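Local coordinates for major pilin protein fimA (Silicibacter pomeroyi, PDB 2IMH) that is of unknown function, a member of the DUF1028 family built around two antiparallel beta-sheets packed against each other, at residues L8-I17 / L86-N94. Sequence-based numbering, arbitrary orientation.
Sequences LAHDPETGAI and LAAMDLLGN
Strands 8-11 and 86-90 run nearly parallel, at 10° with axes 7.5 Å apart at closest, and no hydrogen bond links them: they belong to two different sheets packed face to face. Selenomethionine Met89 reaches across from strand 86-90. With CG anti to the backbone N (chi1 -180°) and the chain bent at chi3 (71°), SE is laid against the backbone of strand 8-11, 3.4 Å from His10 N, while the methyl CE lies 3.5 Å from Ala9 O and 3.8 Å from Ile17 CG2. Beside it, Leu8 rests the branch CD1 on the backbone of Ala87, 3.6 Å from Ala87 O. The His10 ring meets the type I turn from Asp90 to Gly93: Leu91 O sits over the centre of one face, 3.5 Å above its plane, and Pro12 N over the opposite face. Asp90 OD1 braces this turn, accepting from Leu92 N, in an Asx turn, and from Asn94 N and ND2. Ile17 CD1 also touches Leu91 CD2 at 4.0 Å. Met41 of strand 40-45 touches Leu8, Ile17 and Met89; Ile116 of strand 115-120 adjoins Leu8 and Ala87. On the far face of the sheet holding strand 85-90, helices 51-62 and 67-76 pack on Leu86 and Ala88.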
loop_
_atom_site.group_PDB
_atom_site.type_symbol
_atom_site.label_atom_id
_atom_site.label_comp_id
_atom_site.label_asym_id
_atom_site.label_seq_id
_atom_site.Cartn_x
_atom_site.Cartn_y
_atom_site.Cartn_z
ATOM N N LEU A 8 4.062 -2.365 -2.452
ATOM C CA LEU A 8 4.552 -1.034 -2.042
ATOM C C LEU A 8 5.380 -0.479 -3.183
ATOM O O LEU A 8 6.135 -1.215 -3.819
ATOM C CB LEU A 8 5.413 -1.113 -0.786
ATOM C CG LEU A 8 4.820 -1.865 0.414
ATOM C CD1 LEU A 8 5.844 -2.002 1.555
ATOM C CD2 LEU A 8 3.535 -1.189 0.874
ATOM N N ALA A 9 5.276 0.825 -3.428
ATOM C CA ALA A 9 6.065 1.411 -4.508
ATOM C C ALA A 9 6.357 2.876 -4.270
ATOM O O ALA A 9 5.628 3.550 -3.550
ATOM C CB ALA A 9 5.339 1.249 -5.853
ATOM N N HIS A 10 7.436 3.335 -4.905
ATOM C CA HIS A 10 7.851 4.734 -4.954
ATOM C C HIS A 10 7.613 5.230 -6.386
ATOM O O HIS A 10 7.818 4.481 -7.354
ATOM C CB HIS A 10 9.345 4.794 -4.539
ATOM C CG HIS A 10 10.066 6.061 -4.897
ATOM N ND1 HIS A 10 9.614 7.314 -4.538
ATOM C CD2 HIS A 10 11.275 6.253 -5.481
ATOM C CE1 HIS A 10 10.480 8.229 -4.949
ATOM N NE2 HIS A 10 11.496 7.609 -5.518
ATOM N N ASP A 11 7.140 6.467 -6.514
ATOM C CA ASP A 11 6.940 7.092 -7.817
ATOM C C ASP A 11 8.053 8.134 -8.005
ATOM O O ASP A 11 7.930 9.255 -7.520
ATOM C CB ASP A 11 5.574 7.773 -7.859
ATOM C CG ASP A 11 5.268 8.405 -9.209
ATOM O OD1 ASP A 11 5.601 7.804 -10.239
ATOM O OD2 ASP A 11 4.680 9.505 -9.227
ATOM N N PRO A 12 9.158 7.750 -8.668
ATOM C CA PRO A 12 10.325 8.626 -8.702
ATOM C C PRO A 12 10.035 10.028 -9.220
ATOM O O PRO A 12 10.532 10.999 -8.643
ATOM C CB PRO A 12 11.284 7.885 -9.633
ATOM C CG PRO A 12 10.928 6.460 -9.454
ATOM C CD PRO A 12 9.422 6.477 -9.369
ATOM N N GLU A 13 9.231 10.135 -10.273
ATOM C CA GLU A 13 8.962 11.438 -10.888
ATOM C C GLU A 13 8.452 12.474 -9.874
ATOM O O GLU A 13 8.889 13.639 -9.893
ATOM C CB GLU A 13 8.001 11.301 -12.075
ATOM C CG GLU A 13 7.459 12.656 -12.575
ATOM C CD GLU A 13 6.859 12.614 -13.978
ATOM O OE1 GLU A 13 6.443 11.526 -14.447
ATOM O OE2 GLU A 13 6.801 13.695 -14.613
ATOM N N THR A 14 7.560 12.045 -8.972
ATOM C CA THR A 14 6.924 12.973 -8.013
ATOM C C THR A 14 7.464 12.877 -6.590
ATOM O O THR A 14 7.339 13.820 -5.795
ATOM C CB THR A 14 5.405 12.786 -7.958
ATOM O OG1 THR A 14 5.092 11.499 -7.387
ATOM C CG2 THR A 14 4.802 12.877 -9.364
ATOM N N GLY A 15 8.045 11.734 -6.256
ATOM C CA GLY A 15 8.487 11.488 -4.898
ATOM C C GLY A 15 7.343 10.928 -4.070
ATOM O O GLY A 15 7.513 10.666 -2.875
ATOM N N ALA A 16 6.181 10.723 -4.702
ATOM C CA ALA A 16 5.074 10.062 -3.990
ATOM C C ALA A 16 5.490 8.660 -3.585
ATOM O O ALA A 16 6.311 8.020 -4.255
ATOM C CB ALA A 16 3.830 9.994 -4.847
ATOM N N ILE A 17 4.905 8.195 -2.493
ATOM C CA ILE A 17 5.061 6.805 -2.054
ATOM C C ILE A 17 3.662 6.218 -1.912
ATOM O O ILE A 17 2.691 6.948 -1.671
ATOM C CB ILE A 17 5.871 6.693 -0.740
ATOM C CG1 ILE A 17 5.244 7.524 0.403
ATOM C CG2 ILE A 17 7.346 7.048 -1.011
ATOM C CD1 ILE A 17 5.906 7.294 1.781
ATOM N N LEU A 86 6.130 -9.323 6.629
ATOM C CA LEU A 86 6.375 -7.884 6.680
ATOM C C LEU A 86 7.181 -7.421 5.479
ATOM O O LEU A 86 8.147 -8.071 5.072
ATOM C CB LEU A 86 7.149 -7.531 7.967
ATOM C CG LEU A 86 7.436 -6.034 8.199
ATOM C CD1 LEU A 86 6.121 -5.263 8.366
ATOM C CD2 LEU A 86 8.349 -5.820 9.413
ATOM N N ALA A 87 6.777 -6.293 4.907
ATOM C CA ALA A 87 7.522 -5.714 3.803
ATOM C C ALA A 87 7.650 -4.233 4.093
ATOM O O ALA A 87 6.749 -3.616 4.683
ATOM C CB ALA A 87 6.792 -5.921 2.497
ATOM N N ALA A 88 8.777 -3.657 3.718
ATOM C CA ALA A 88 9.007 -2.241 4.001
ATOM C C ALA A 88 9.830 -1.650 2.894
ATOM O O ALA A 88 10.713 -2.318 2.351
ATOM C CB ALA A 88 9.743 -2.061 5.326
HETATM N N MSE A 89 9.582 -0.380 2.591
HETATM C CA MSE A 89 10.293 0.277 1.510
HETATM C C MSE A 89 10.665 1.678 1.967
HETATM O O MSE A 89 9.856 2.338 2.607
HETATM C CB MSE A 89 9.390 0.366 0.259
HETATM C CG MSE A 89 10.055 1.038 -0.922
HETATM SE SE MSE A 89 8.729 1.788 -2.158
HETATM C CE MSE A 89 8.114 3.283 -1.060
ATOM N N ASP A 90 11.877 2.135 1.652
ATOM C CA ASP A 90 12.307 3.468 2.063
ATOM C C ASP A 90 11.941 4.507 1.016
ATOM O O ASP A 90 11.330 4.172 0.000
ATOM C CB ASP A 90 13.804 3.510 2.460
ATOM C CG ASP A 90 14.774 3.472 1.269
ATOM O OD1 ASP A 90 14.366 3.586 0.089
ATOM O OD2 ASP A 90 16.001 3.335 1.557
ATOM N N LEU A 91 12.306 5.766 1.274
ATOM C CA LEU A 91 11.847 6.875 0.435
ATOM C C LEU A 91 12.484 6.893 -0.943
ATOM O O LEU A 91 12.017 7.625 -1.831
ATOM C CB LEU A 91 12.074 8.223 1.138
ATOM C CG LEU A 91 11.242 8.473 2.393
ATOM C CD1 LEU A 91 11.725 9.757 3.061
ATOM C CD2 LEU A 91 9.732 8.582 2.065
ATOM N N LEU A 92 13.521 6.080 -1.143
ATOM C CA LEU A 92 14.152 5.959 -2.451
ATOM C C LEU A 92 13.871 4.605 -3.112
ATOM O O LEU A 92 14.531 4.238 -4.097
ATOM C CB LEU A 92 15.661 6.224 -2.354
ATOM C CG LEU A 92 16.023 7.716 -2.234
ATOM C CD1 LEU A 92 17.413 7.910 -1.667
ATOM C CD2 LEU A 92 15.866 8.410 -3.592
ATOM N N GLY A 93 12.904 3.862 -2.559
ATOM C CA GLY A 93 12.410 2.659 -3.223
ATOM C C GLY A 93 13.144 1.376 -2.890
ATOM O O GLY A 93 12.803 0.315 -3.421
ATOM N N ASN A 94 14.144 1.461 -2.013
ATOM C CA ASN A 94 14.817 0.272 -1.483
ATOM C C ASN A 94 13.851 -0.494 -0.605
ATOM O O ASN A 94 13.102 0.121 0.142
ATOM C CB ASN A 94 16.023 0.713 -0.658
ATOM C CG ASN A 94 16.979 1.520 -1.478
ATOM O OD1 ASN A 94 17.623 0.987 -2.393
ATOM N ND2 ASN A 94 17.036 2.818 -1.214
#